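Local coordinates for protein glutamyl-tRNA(Gln) amidotransferase subunit B, mitochondrial (Saccharomyces cerevisiae, PDB 4N0H) that forms the B subunit of a mitochondrial amidotransferase, a three-chain assembly in this structure, and contains the catalytic domain of the GatB/GatE family, at residues Leu76-Gln81 with Leu136-Glu141; Glu66-Ala71 with Ile294-Asp299; Ile20-Asn25 with Lys189-Leu194; Ser34-Thr39 with Asn166-Glu171; Asp124-Ser129 with Val184-Lys189. All blocks are in the same frame, centred on the assembly; numbering follows the deposited sequence.

Contact 1 of 5, residues Leu76-Gln81 with Leu136-Glu141; sequences LALGSQ and LQLQIE
Leu78 and Leu138 cross obliquely and meet through one methyl each, the closest pair being Leu78 CD1 and Leu138 CD1 at 3.8 Å. The two side chains reach this point by different rotations. At Leu138 the branch lies opposite the backbone nitrogen (chi1 -160°), which carries CD1 out from the strand, whereas CG of Leu78 sits beside its own nitrogen. Leu138 CD2 turns along the sheet to pack on Ile170 of strand 168-174, and Leu78 also leans on Leu172 of that strand. The helical end of the contact is a Schellman motif: Gly79, with positive phi, is the C-prime residue, its N bonding to Leu76 O at 3.2 Å while Ser80 N reaches back to Ser75 O. Leaving the helix in this way brings Ser80 round beside Leu138, with Ser80 OG 4.4 Å from Leu138 CD1. At that distance the touch is loose; the hydroxyl is hydrogen-bonded to Gly114 O of strand 102-120. Just before Leu138, strand 130-142 is disturbed by a classic beta bulge in which Leu136 and Gln137 both face Val173.

Contact 2 of 5, residues Glu66-Ala71 with Ile294-Asp299; sequences EAILFA and INLAPD
Ile68, projecting from helix 65-78, slides past Leu296 in the opposite direction, so that the branch of one lies alongside that of the other. The touching atom of Ile68 is its gamma methyl: CG2 stands 4.1 Å from Leu296 CD2 and 4.2 Å from Leu296 CD1, and both ends of the leucine fork therefore share it. This follows from the isoleucine rotamer, in which CG1 sits beside the backbone N (chi1 -67°) and CG2 takes the position opposite that nitrogen. On the other branch it is the mid-chain carbon that faces the second partner, with Ile68 CG1 and Ile294 CD1 at 4.5 Å in a looser approach. Ile294 has nearly the same pair of torsions as Ile68, but its extended arm leaves from the segment leading up to helix 298-306. Beyond the pair, Leu296 and Ala71 both touch Phe111 of strand 102-120. The polar groups of 294-299 look elsewhere: Asp299 OD2 accepts from Tyr112 N of subunit F, and backbone bonds from Asn295 and Ala297 go to that same chain. Across the contact itself no hydrogen bond forms, and three buried aliphatic side chains supply all of it, which implies association by dispersion and exclusion of water, without the directional constraint that polar pairs would impose.

Contact 3 of 5, residues Ile20-Asn25 with Lys189-Leu194; sequences IHTQLN and KKYQNL
The phenol ring of Tyr191 is approached along its CD2-CE2 side by Ile20 and Thr22, neither of which stacks squarely on it: both come in at a slant to the ring. Ile20 makes the larger contact, with CG2 at 3.8 Å from Tyr191 CE2 and CD1 at 3.9 Å from Tyr191 CD2, as the aliphatic chain and the tyrosine run past each other in opposite directions. Thr22 OG1 lies 3.9 Å from Tyr191 CE2. The ring reaches across because CG of Tyr191 is opposite the backbone nitrogen (chi1 -172°), which sends the phenol from the helix towards the sheet. At its far end the hydroxyl stops short of the strand, and a water molecule completes the link. This water donates to Ile20 O at 2.6 Å and is hydrogen-bonded to Tyr191 OH at 2.8 Å; a third, weak bond joins it to Thr22 OG1 at 3.2 Å. A bridging water thus ties the polar tip of an otherwise apolar ring to strand 14-23. Leu172, Met210 and Leu74 also touch the tyrosine, from the two neighbouring strands and from helix 65-78. The arrangement is that of a helix, 181-197, packed on a largely antiparallel sheet, in which strand 14-23 runs antiparallel to both strands beside it, 168-174 and 210-218.

Contact 4 of 5, residues Ser34-Thr39 with Asn166-Glu171; sequences STNSAT and NVPLIE
Asn36 sets its carboxamide against Val167 and Pro168. Its oxygen meets both valine methyls, with Asn36 OD1 3.6 Å from Val167 CG2 and 3.8 Å from Val167 CG1, and the two side chains cross at about a right angle. The amide nitrogen passes beside the proline, Asn36 ND2 lying 3.9 Å from Pro168 CD. CG is opposite the backbone nitrogen (chi1 177°), which extends the group across to the other segment. None of these contacts is a hydrogen bond; the amide is held from outside, since ND2 donates to both Thr26 O and Leu24 O, and two carbonyl acceptors on one nitrogen should restrict its rotation. Leu24 is also backbone-bonded to Pro168, so it holds both Asn36 and Pro168. Further out, Asp53 joins the segments through its carboxylate: OD2 is bonded to Ser34 OG and OD1 to the side-chain ND2 of Asn166, a residue at positive phi. The loop following strand 14-23 is thus laid over the start of strand 168-174, and just past Asn36 it bends in an ST turn, where Thr39 N donates to Ser37 OG at 3.2 Å.

Contact 5 of 5, residues Asp124-Ser129 with Val184-Lys189; sequences DDIDES and VRAFIK
Ile126 and Asp124 close round Ala186, the small residue through which helix 181-197 meets the loop between helix 121-124 and strand 130-142. Asp125, at positive phi, is where the chain leaves the geometry of the short helix, after which Ile126 comes to Ala186. The CB of Ile126 is still remote, 5.6 Å from Ala186 CB, and CG2 is farther off. Its CG1 comes within 4.1 Å of Ala186 CB, and CD1 closes to 3.6 Å. The bend at the second torsion (chi2 -64°) puts this last methyl against the alanine. The alanine methyl also meets the aspartate backbone, with Asp124 O at 3.6 Å from Ala186 CB. The loop lies close to the helix here, the CA atoms of Asp124 and Ala186 being 5.8 Å apart, while on another face of the helix Phe187 packs on strand 14-23. The acidic end of Asp124 works in two directions: OD2 accepts from Ser120 N on its own side of the contact, and the same oxygen reaches over to NZ of Lys190 on helix 181-197, in a salt bridge that ties the loop to the helix.

In the fold
The contacts differ in depth. Contacts 1 and 3 lie nearest the middle of the chain, whereas contacts 2 and 5 have their centres about 19 and 20 Å from the chain's centre. Buried residues make contacts 2 and 3 throughout; contacts 4 and 5 each include a partly exposed one. Helix 65-78 serves contacts 1 and 2, helix 181-197 serves contacts 3 and 5, and Leu78 CD2 and Leu194 CD2, 4.0 Å apart, bring the two helices together. The sheet unites contacts 1, 3 and 4, since strand 168-174 pairs with both 14-23 and 130-142. Aliphatic packing dominates contacts 1 and 2, a water bridges contact 3, contact 4 presents an amide to apolar groups, and contact 5 sets a methyl between an isoleucine and a backbone carbonyl. Subunit F reaches only contacts 2 and 4.

Contact 1 of 5, residues Leu76-Gln81 with Leu136-Glu141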
# COMPACT_ATOMS: atom_id res chain seq x y z
N LEU B 76 17.73 13.61 22.30
CA LEU B 76 17.89 14.50 23.45
C LEU B 76 19.34 14.54 23.90
O LEU B 76 19.88 15.61 24.20
CB LEU B 76 16.98 14.05 24.59
CG LEU B 76 15.48 14.32 24.39
CD1 LEU B 76 14.66 13.67 25.49
CD2 LEU B 76 15.22 15.81 24.33
N ALA B 77 19.98 13.38 23.94
CA ALA B 77 21.38 13.29 24.36
C ALA B 77 22.30 14.05 23.42
O ALA B 77 23.32 14.59 23.84
CB ALA B 77 21.81 11.84 24.48
N LEU B 78 21.94 14.08 22.14
CA LEU B 78 22.75 14.75 21.12
C LEU B 78 22.38 16.23 20.96
O LEU B 78 23.12 16.99 20.33
CB LEU B 78 22.58 14.06 19.77
CG LEU B 78 22.98 12.59 19.66
CD1 LEU B 78 22.58 12.06 18.29
CD2 LEU B 78 24.48 12.39 19.91
N GLY B 79 21.25 16.63 21.53
CA GLY B 79 20.75 17.97 21.33
C GLY B 79 20.18 18.16 19.93
O GLY B 79 20.18 19.26 19.38
N SER B 80 19.69 17.07 19.34
CA SER B 80 19.12 17.13 18.00
C SER B 80 17.73 17.76 18.04
O SER B 80 17.05 17.72 19.06
CB SER B 80 19.02 15.72 17.40
OG SER B 80 20.29 15.09 17.41
N GLN B 81 17.31 18.34 16.92
CA GLN B 81 15.94 18.81 16.79
C GLN B 81 15.05 17.71 16.22
O GLN B 81 15.23 17.28 15.08
CB GLN B 81 15.85 20.06 15.91
CG GLN B 81 14.45 20.33 15.39
CD GLN B 81 14.19 21.79 15.09
OE1 GLN B 81 14.29 22.65 15.97
NE2 GLN B 81 13.87 22.09 13.83
N LEU B 136 24.25 15.40 11.22
CA LEU B 136 23.36 15.80 10.13
C LEU B 136 21.94 15.40 10.48
O LEU B 136 21.04 16.24 10.57
CB LEU B 136 23.79 15.12 8.83
CG LEU B 136 23.49 15.76 7.46
CD1 LEU B 136 23.76 14.75 6.35
CD2 LEU B 136 22.07 16.30 7.35
N GLN B 137 21.73 14.10 10.67
CA GLN B 137 20.40 13.58 10.94
C GLN B 137 20.42 12.21 11.61
O GLN B 137 21.46 11.56 11.73
CB GLN B 137 19.60 13.50 9.64
CG GLN B 137 20.19 12.54 8.62
CD GLN B 137 19.53 12.67 7.26
OE1 GLN B 137 19.16 11.68 6.64
NE2 GLN B 137 19.38 13.91 6.79
N LEU B 138 19.23 11.78 12.01
CA LEU B 138 19.04 10.57 12.79
C LEU B 138 17.82 9.87 12.19
O LEU B 138 16.75 10.47 12.10
CB LEU B 138 18.78 10.98 14.23
CG LEU B 138 18.97 10.05 15.42
CD1 LEU B 138 19.35 10.90 16.63
CD2 LEU B 138 17.70 9.28 15.70
N GLN B 139 17.98 8.62 11.75
CA GLN B 139 16.89 7.91 11.06
C GLN B 139 16.59 6.54 11.67
O GLN B 139 17.50 5.82 12.08
CB GLN B 139 17.24 7.71 9.58
CG GLN B 139 17.38 8.98 8.76
CD GLN B 139 17.69 8.71 7.30
OE1 GLN B 139 18.03 7.58 6.92
NE2 GLN B 139 17.57 9.74 6.47
N ILE B 140 15.31 6.18 11.72
CA ILE B 140 14.92 4.84 12.13
C ILE B 140 14.69 4.01 10.88
O ILE B 140 14.04 4.47 9.94
CB ILE B 140 13.62 4.86 12.97
CG1 ILE B 140 13.80 5.73 14.21
CG2 ILE B 140 13.20 3.44 13.35
CD1 ILE B 140 12.48 6.12 14.87
N GLU B 141 15.22 2.79 10.85
CA GLU B 141 15.00 1.92 9.69
C GLU B 141 15.07 0.43 10.01
O GLU B 141 15.57 0.03 11.06
CB GLU B 141 15.99 2.27 8.57
CG GLU B 141 17.44 2.07 8.94
CD GLU B 141 18.37 2.53 7.84
OE1 GLU B 141 19.46 1.93 7.69
OE2 GLU B 141 18.02 3.49 7.12

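Contact 2 of 5, residues Glu66-Ala71 with Ile294-Asp299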
# COMPACT_ATOMS: atom_id res chain seq x y z
N GLU B 66 8.36 1.57 21.14
CA GLU B 66 9.59 1.58 21.91
C GLU B 66 10.76 2.14 21.08
O GLU B 66 11.68 2.75 21.63
CB GLU B 66 9.93 0.18 22.45
CG GLU B 66 11.02 0.18 23.51
CD GLU B 66 11.21 -1.17 24.18
OE1 GLU B 66 11.54 -1.18 25.39
OE2 GLU B 66 11.03 -2.21 23.51
N ALA B 67 10.70 1.94 19.77
CA ALA B 67 11.72 2.49 18.88
C ALA B 67 11.66 4.02 18.86
O ALA B 67 12.69 4.68 18.74
CB ALA B 67 11.56 1.93 17.47
N ILE B 68 10.46 4.57 18.97
CA ILE B 68 10.30 6.02 19.10
C ILE B 68 10.93 6.52 20.39
O ILE B 68 11.63 7.54 20.40
CB ILE B 68 8.81 6.43 19.08
CG1 ILE B 68 8.19 6.17 17.71
CG2 ILE B 68 8.66 7.91 19.46
CD1 ILE B 68 6.73 6.57 17.65
N LEU B 69 10.68 5.82 21.49
CA LEU B 69 11.22 6.21 22.78
C LEU B 69 12.74 6.21 22.75
O LEU B 69 13.39 7.15 23.22
CB LEU B 69 10.71 5.27 23.88
CG LEU B 69 11.25 5.51 25.29
CD1 LEU B 69 10.76 6.84 25.84
CD2 LEU B 69 10.85 4.37 26.23
N PHE B 70 13.31 5.15 22.19
CA PHE B 70 14.75 5.00 22.09
C PHE B 70 15.33 6.13 21.24
O PHE B 70 16.33 6.74 21.60
CB PHE B 70 15.15 3.64 21.51
CG PHE B 70 15.10 2.51 22.50
CD1 PHE B 70 14.37 2.61 23.67
CD2 PHE B 70 15.79 1.33 22.25
CE1 PHE B 70 14.33 1.56 24.58
CE2 PHE B 70 15.75 0.27 23.16
CZ PHE B 70 15.02 0.39 24.32
N ALA B 71 14.68 6.41 20.11
CA ALA B 71 15.14 7.49 19.24
C ALA B 71 15.03 8.86 19.92
O ALA B 71 15.84 9.75 19.67
CB ALA B 71 14.39 7.47 17.92
N ILE B 294 4.82 10.08 11.98
CA ILE B 294 5.20 10.24 13.37
C ILE B 294 4.99 11.71 13.73
O ILE B 294 5.71 12.57 13.24
CB ILE B 294 6.68 9.86 13.60
CG1 ILE B 294 6.89 8.36 13.39
CG2 ILE B 294 7.15 10.26 15.00
CD1 ILE B 294 8.31 7.90 13.58
N ASN B 295 3.99 11.98 14.56
CA ASN B 295 3.66 13.35 14.96
C ASN B 295 3.62 13.48 16.48
O ASN B 295 2.59 13.26 17.10
CB ASN B 295 2.32 13.76 14.36
CG ASN B 295 1.97 15.21 14.65
OD1 ASN B 295 2.80 15.99 15.13
ND2 ASN B 295 0.74 15.59 14.35
N LEU B 296 4.76 13.82 17.07
CA LEU B 296 4.89 13.83 18.52
C LEU B 296 4.46 15.17 19.11
O LEU B 296 4.78 16.23 18.57
CB LEU B 296 6.33 13.50 18.91
CG LEU B 296 6.81 12.19 18.27
CD1 LEU B 296 8.30 12.00 18.45
CD2 LEU B 296 6.04 11.02 18.84
N ALA B 297 3.73 15.11 20.21
CA ALA B 297 3.32 16.32 20.92
C ALA B 297 4.52 16.85 21.70
O ALA B 297 5.40 16.07 22.06
CB ALA B 297 2.16 16.04 21.86
N PRO B 298 4.56 18.17 21.93
CA PRO B 298 5.65 18.79 22.68
C PRO B 298 5.95 18.12 24.03
O PRO B 298 7.11 18.13 24.45
CB PRO B 298 5.16 20.23 22.90
CG PRO B 298 3.83 20.34 22.19
CD PRO B 298 3.70 19.17 21.28
N ASP B 299 4.95 17.53 24.67
CA ASP B 299 5.16 16.94 26.00
C ASP B 299 5.93 15.61 25.96
O ASP B 299 6.29 15.07 27.01
CB ASP B 299 3.84 16.79 26.78
CG ASP B 299 2.90 15.75 26.18
OD1 ASP B 299 1.75 15.67 26.66
OD2 ASP B 299 3.29 15.01 25.25

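Contact 3 of 5, residues Ile20-Asn25 with Lys189-Leu194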
# COMPACT_ATOMS: atom_id res chain seq x y z
N ILE B 20 26.70 5.70 10.87
CA ILE B 20 26.70 4.63 11.86
C ILE B 20 25.32 4.00 12.05
O ILE B 20 24.38 4.64 12.51
CB ILE B 20 27.23 5.11 13.22
CG1 ILE B 20 28.63 5.71 13.06
CG2 ILE B 20 27.25 3.95 14.21
CD1 ILE B 20 29.24 6.20 14.36
N HIS B 21 25.23 2.72 11.70
CA HIS B 21 24.00 1.97 11.92
C HIS B 21 24.10 1.24 13.24
O HIS B 21 25.11 0.61 13.55
CB HIS B 21 23.76 0.98 10.77
CG HIS B 21 23.41 1.65 9.48
ND1 HIS B 21 24.35 2.27 8.69
CD2 HIS B 21 22.23 1.79 8.84
CE1 HIS B 21 23.77 2.77 7.62
NE2 HIS B 21 22.48 2.49 7.68
N THR B 22 23.03 1.33 14.03
CA THR B 22 23.03 0.76 15.36
C THR B 22 21.75 -0.04 15.61
O THR B 22 20.65 0.49 15.51
CB THR B 22 23.17 1.86 16.42
OG1 THR B 22 24.55 2.25 16.53
CG2 THR B 22 22.70 1.38 17.77
N GLN B 23 21.91 -1.32 15.93
CA GLN B 23 20.78 -2.17 16.28
C GLN B 23 20.24 -1.78 17.64
O GLN B 23 20.98 -1.75 18.62
CB GLN B 23 21.19 -3.65 16.31
CG GLN B 23 21.38 -4.28 14.94
CD GLN B 23 21.54 -5.79 15.01
OE1 GLN B 23 22.10 -6.33 15.96
NE2 GLN B 23 21.03 -6.48 13.99
N LEU B 24 18.95 -1.48 17.70
CA LEU B 24 18.30 -1.17 18.97
C LEU B 24 17.98 -2.44 19.74
O LEU B 24 17.62 -3.46 19.14
CB LEU B 24 17.02 -0.36 18.74
CG LEU B 24 17.19 1.01 18.07
CD1 LEU B 24 15.89 1.79 18.11
CD2 LEU B 24 18.31 1.80 18.73
N ASN B 25 18.12 -2.40 21.06
CA ASN B 25 17.75 -3.55 21.87
C ASN B 25 16.36 -3.41 22.49
O ASN B 25 16.17 -3.58 23.69
CB ASN B 25 18.82 -3.89 22.92
CG ASN B 25 19.25 -2.68 23.73
OD1 ASN B 25 20.41 -2.57 24.13
ND2 ASN B 25 18.32 -1.76 23.97
N LYS B 189 34.26 5.68 19.95
CA LYS B 189 34.38 5.24 21.33
C LYS B 189 33.31 5.87 22.22
O LYS B 189 32.66 5.18 23.00
CB LYS B 189 35.77 5.58 21.87
CG LYS B 189 36.12 4.93 23.19
CD LYS B 189 37.31 5.61 23.84
CE LYS B 189 38.05 4.68 24.79
NZ LYS B 189 38.79 3.62 24.04
N LYS B 190 33.14 7.18 22.10
CA LYS B 190 32.16 7.89 22.91
C LYS B 190 30.73 7.56 22.49
O LYS B 190 29.83 7.45 23.33
CB LYS B 190 32.38 9.41 22.88
CG LYS B 190 31.46 10.17 23.82
CD LYS B 190 31.77 11.67 23.85
CE LYS B 190 33.18 11.93 24.32
NZ LYS B 190 33.36 13.31 24.85
N TYR B 191 30.51 7.41 21.19
CA TYR B 191 29.18 7.06 20.69
C TYR B 191 28.76 5.69 21.21
O TYR B 191 27.60 5.49 21.59
CB TYR B 191 29.12 7.11 19.17
CG TYR B 191 27.72 6.94 18.63
CD1 TYR B 191 26.72 7.85 18.97
CD2 TYR B 191 27.39 5.89 17.79
CE1 TYR B 191 25.43 7.71 18.49
CE2 TYR B 191 26.10 5.74 17.30
CZ TYR B 191 25.13 6.65 17.66
OH TYR B 191 23.84 6.52 17.19
N GLN B 192 29.70 4.75 21.22
CA GLN B 192 29.47 3.42 21.78
C GLN B 192 29.05 3.52 23.24
O GLN B 192 28.05 2.93 23.65
CB GLN B 192 30.73 2.56 21.69
CG GLN B 192 30.95 1.89 20.35
CD GLN B 192 32.13 0.94 20.37
OE1 GLN B 192 33.28 1.36 20.45
NE2 GLN B 192 31.84 -0.36 20.32
N ASN B 193 29.82 4.26 24.03
CA ASN B 193 29.49 4.48 25.43
C ASN B 193 28.12 5.11 25.64
O ASN B 193 27.37 4.71 26.53
CB ASN B 193 30.56 5.33 26.11
CG ASN B 193 31.60 4.50 26.80
OD1 ASN B 193 32.51 3.96 26.17
ND2 ASN B 193 31.47 4.37 28.12
N LEU B 194 27.80 6.10 24.81
CA LEU B 194 26.51 6.79 24.90
C LEU B 194 25.31 5.85 24.69
O LEU B 194 24.38 5.84 25.50
CB LEU B 194 26.44 7.94 23.89
CG LEU B 194 25.12 8.72 23.90
CD1 LEU B 194 25.00 9.52 25.18
CD2 LEU B 194 25.00 9.63 22.68
O HOH W 1 23.52 4.80 14.97

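Contact 4 of 5, residues Ser34-Thr39 with Asn166-Glu171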
# COMPACT_ATOMS: atom_id res chain seq x y z
N SER B 34 7.23 -9.56 16.85
CA SER B 34 8.09 -10.74 16.97
C SER B 34 9.36 -10.39 17.74
O SER B 34 9.75 -9.22 17.83
CB SER B 34 8.43 -11.30 15.59
OG SER B 34 8.82 -10.26 14.71
N THR B 35 10.00 -11.40 18.30
CA THR B 35 11.12 -11.20 19.20
C THR B 35 12.36 -10.62 18.52
O THR B 35 12.77 -11.09 17.46
CB THR B 35 11.50 -12.52 19.91
OG1 THR B 35 10.37 -12.98 20.66
CG2 THR B 35 12.69 -12.32 20.85
N ASN B 36 12.93 -9.60 19.14
CA ASN B 36 14.22 -9.06 18.73
C ASN B 36 15.29 -9.77 19.55
O ASN B 36 15.57 -9.39 20.68
CB ASN B 36 14.26 -7.55 18.97
CG ASN B 36 15.60 -6.93 18.64
OD1 ASN B 36 16.45 -7.54 18.00
ND2 ASN B 36 15.80 -5.69 19.08
N SER B 37 15.90 -10.81 18.98
CA SER B 37 16.77 -11.70 19.74
C SER B 37 18.19 -11.16 19.93
O SER B 37 18.80 -10.61 19.02
CB SER B 37 16.83 -13.08 19.09
OG SER B 37 17.65 -13.96 19.84
N ALA B 38 18.71 -11.35 21.14
CA ALA B 38 20.07 -10.94 21.47
C ALA B 38 21.07 -12.07 21.21
O ALA B 38 22.28 -11.88 21.33
CB ALA B 38 20.14 -10.48 22.93
N THR B 39 20.55 -13.25 20.87
CA THR B 39 21.39 -14.43 20.68
C THR B 39 21.28 -15.00 19.27
O THR B 39 21.10 -16.20 19.10
CB THR B 39 21.02 -15.53 21.68
OG1 THR B 39 19.63 -15.87 21.52
CG2 THR B 39 21.25 -15.06 23.11
N ASN B 166 13.72 -6.99 9.94
CA ASN B 166 12.76 -6.17 10.68
C ASN B 166 13.21 -5.79 12.10
O ASN B 166 12.44 -5.21 12.87
CB ASN B 166 11.37 -6.83 10.66
CG ASN B 166 10.27 -5.90 11.12
OD1 ASN B 166 10.31 -4.70 10.86
ND2 ASN B 166 9.28 -6.46 11.80
N VAL B 167 14.46 -6.10 12.43
CA VAL B 167 15.07 -5.61 13.67
C VAL B 167 15.25 -4.09 13.54
O VAL B 167 15.62 -3.60 12.48
CB VAL B 167 16.43 -6.31 13.92
CG1 VAL B 167 17.30 -5.54 14.93
CG2 VAL B 167 16.21 -7.76 14.37
N PRO B 168 14.97 -3.33 14.62
CA PRO B 168 15.08 -1.87 14.51
C PRO B 168 16.52 -1.38 14.48
O PRO B 168 17.36 -1.87 15.24
CB PRO B 168 14.39 -1.36 15.79
CG PRO B 168 13.79 -2.55 16.46
CD PRO B 168 14.54 -3.75 15.96
N LEU B 169 16.79 -0.42 13.60
CA LEU B 169 18.09 0.24 13.53
C LEU B 169 17.89 1.74 13.68
O LEU B 169 16.83 2.27 13.32
CB LEU B 169 18.76 -0.02 12.18
CG LEU B 169 19.01 -1.46 11.73
CD1 LEU B 169 19.54 -1.50 10.30
CD2 LEU B 169 19.99 -2.10 12.67
N ILE B 170 18.89 2.42 14.20
CA ILE B 170 18.98 3.87 14.04
C ILE B 170 20.24 4.19 13.25
O ILE B 170 21.34 3.73 13.59
CB ILE B 170 19.00 4.61 15.38
CG1 ILE B 170 17.63 4.54 16.05
CG2 ILE B 170 19.38 6.07 15.17
CD1 ILE B 170 17.51 5.42 17.28
N GLU B 171 20.09 4.95 12.18
CA GLU B 171 21.24 5.41 11.42
C GLU B 171 21.56 6.84 11.82
O GLU B 171 20.70 7.72 11.76
CB GLU B 171 20.99 5.34 9.91
CG GLU B 171 22.16 5.85 9.09
CD GLU B 171 21.87 5.92 7.60
OE1 GLU B 171 22.64 6.58 6.87
OE2 GLU B 171 20.88 5.30 7.15

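Contact 5 of 5, residues Asp124-Ser129 with Val184-Lys189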
# COMPACT_ATOMS: atom_id res chain seq x y z
N ASP B 124 39.32 12.85 25.81
CA ASP B 124 39.21 12.00 24.62
C ASP B 124 40.51 11.74 23.88
O ASP B 124 40.49 11.15 22.79
CB ASP B 124 38.17 12.60 23.66
CG ASP B 124 36.79 12.68 24.27
OD1 ASP B 124 36.26 11.62 24.66
OD2 ASP B 124 36.24 13.80 24.38
N ASP B 125 41.63 12.15 24.46
CA ASP B 125 42.94 11.97 23.83
C ASP B 125 42.97 12.56 22.42
O ASP B 125 43.39 11.90 21.47
CB ASP B 125 43.34 10.49 23.80
N ILE B 126 42.50 13.80 22.31
CA ILE B 126 42.45 14.52 21.05
C ILE B 126 43.53 15.60 21.07
O ILE B 126 43.84 16.13 22.13
CB ILE B 126 41.05 15.14 20.85
CG1 ILE B 126 40.01 14.04 20.67
CG2 ILE B 126 41.02 16.06 19.64
CD1 ILE B 126 40.23 13.21 19.43
N ASP B 127 44.12 15.92 19.92
CA ASP B 127 45.12 16.98 19.85
C ASP B 127 44.52 18.34 20.16
O ASP B 127 45.16 19.19 20.77
CB ASP B 127 45.80 17.01 18.48
CG ASP B 127 46.79 15.88 18.30
OD1 ASP B 127 47.34 15.41 19.31
OD2 ASP B 127 47.02 15.47 17.14
N GLU B 128 43.28 18.54 19.72
CA GLU B 128 42.58 19.80 19.97
C GLU B 128 41.99 19.80 21.37
O GLU B 128 41.50 18.78 21.86
CB GLU B 128 41.47 19.99 18.93
CG GLU B 128 41.59 19.06 17.74
CD GLU B 128 41.48 19.78 16.42
OE1 GLU B 128 40.90 20.89 16.39
OE2 GLU B 128 41.96 19.23 15.40
N SER B 129 42.05 20.96 22.03
CA SER B 129 41.52 21.11 23.38
C SER B 129 40.02 20.84 23.39
O SER B 129 39.49 20.27 24.35
CB SER B 129 41.80 22.51 23.91
OG SER B 129 41.19 23.50 23.10
N VAL B 184 38.14 10.44 14.72
CA VAL B 184 37.27 9.33 14.33
C VAL B 184 37.22 8.26 15.41
O VAL B 184 36.15 7.79 15.78
CB VAL B 184 37.72 8.71 12.99
CG1 VAL B 184 36.95 7.43 12.70
CG2 VAL B 184 37.53 9.71 11.85
N ARG B 185 38.39 7.88 15.91
CA ARG B 185 38.49 6.87 16.96
C ARG B 185 37.80 7.30 18.25
O ARG B 185 37.09 6.52 18.88
CB ARG B 185 39.95 6.50 17.23
CG ARG B 185 40.17 5.72 18.52
CD ARG B 185 41.59 5.17 18.64
NE ARG B 185 41.76 3.90 17.94
CZ ARG B 185 42.54 3.73 16.88
NH1 ARG B 185 43.26 4.74 16.40
NH2 ARG B 185 42.62 2.53 16.30
N ALA B 186 38.02 8.56 18.65
CA ALA B 186 37.44 9.09 19.88
C ALA B 186 35.92 9.20 19.80
O ALA B 186 35.22 8.99 20.79
CB ALA B 186 38.05 10.44 20.22
N PHE B 187 35.40 9.53 18.62
CA PHE B 187 33.96 9.67 18.41
C PHE B 187 33.25 8.32 18.51
O PHE B 187 32.25 8.18 19.21
CB PHE B 187 33.68 10.32 17.06
CG PHE B 187 32.21 10.51 16.78
CD1 PHE B 187 31.57 11.67 17.17
CD2 PHE B 187 31.49 9.54 16.11
CE1 PHE B 187 30.22 11.86 16.91
CE2 PHE B 187 30.14 9.72 15.85
CZ PHE B 187 29.50 10.87 16.25
N ILE B 188 33.76 7.33 17.78
CA ILE B 188 33.20 5.98 17.80
C ILE B 188 33.18 5.43 19.22
O ILE B 188 32.20 4.83 19.65
CB ILE B 188 34.01 5.04 16.88
CG1 ILE B 188 33.89 5.49 15.43
CG2 ILE B 188 33.54 3.61 17.04
CD1 ILE B 188 34.74 4.68 14.47
N LYS B 189 34.26 5.68 19.95
CA LYS B 189 34.38 5.24 21.33
C LYS B 189 33.31 5.87 22.22
O LYS B 189 32.66 5.18 23.00
CB LYS B 189 35.77 5.58 21.87
CG LYS B 189 36.12 4.93 23.19
CD LYS B 189 37.31 5.61 23.84
CE LYS B 189 38.05 4.68 24.79
NZ LYS B 189 38.79 3.62 24.04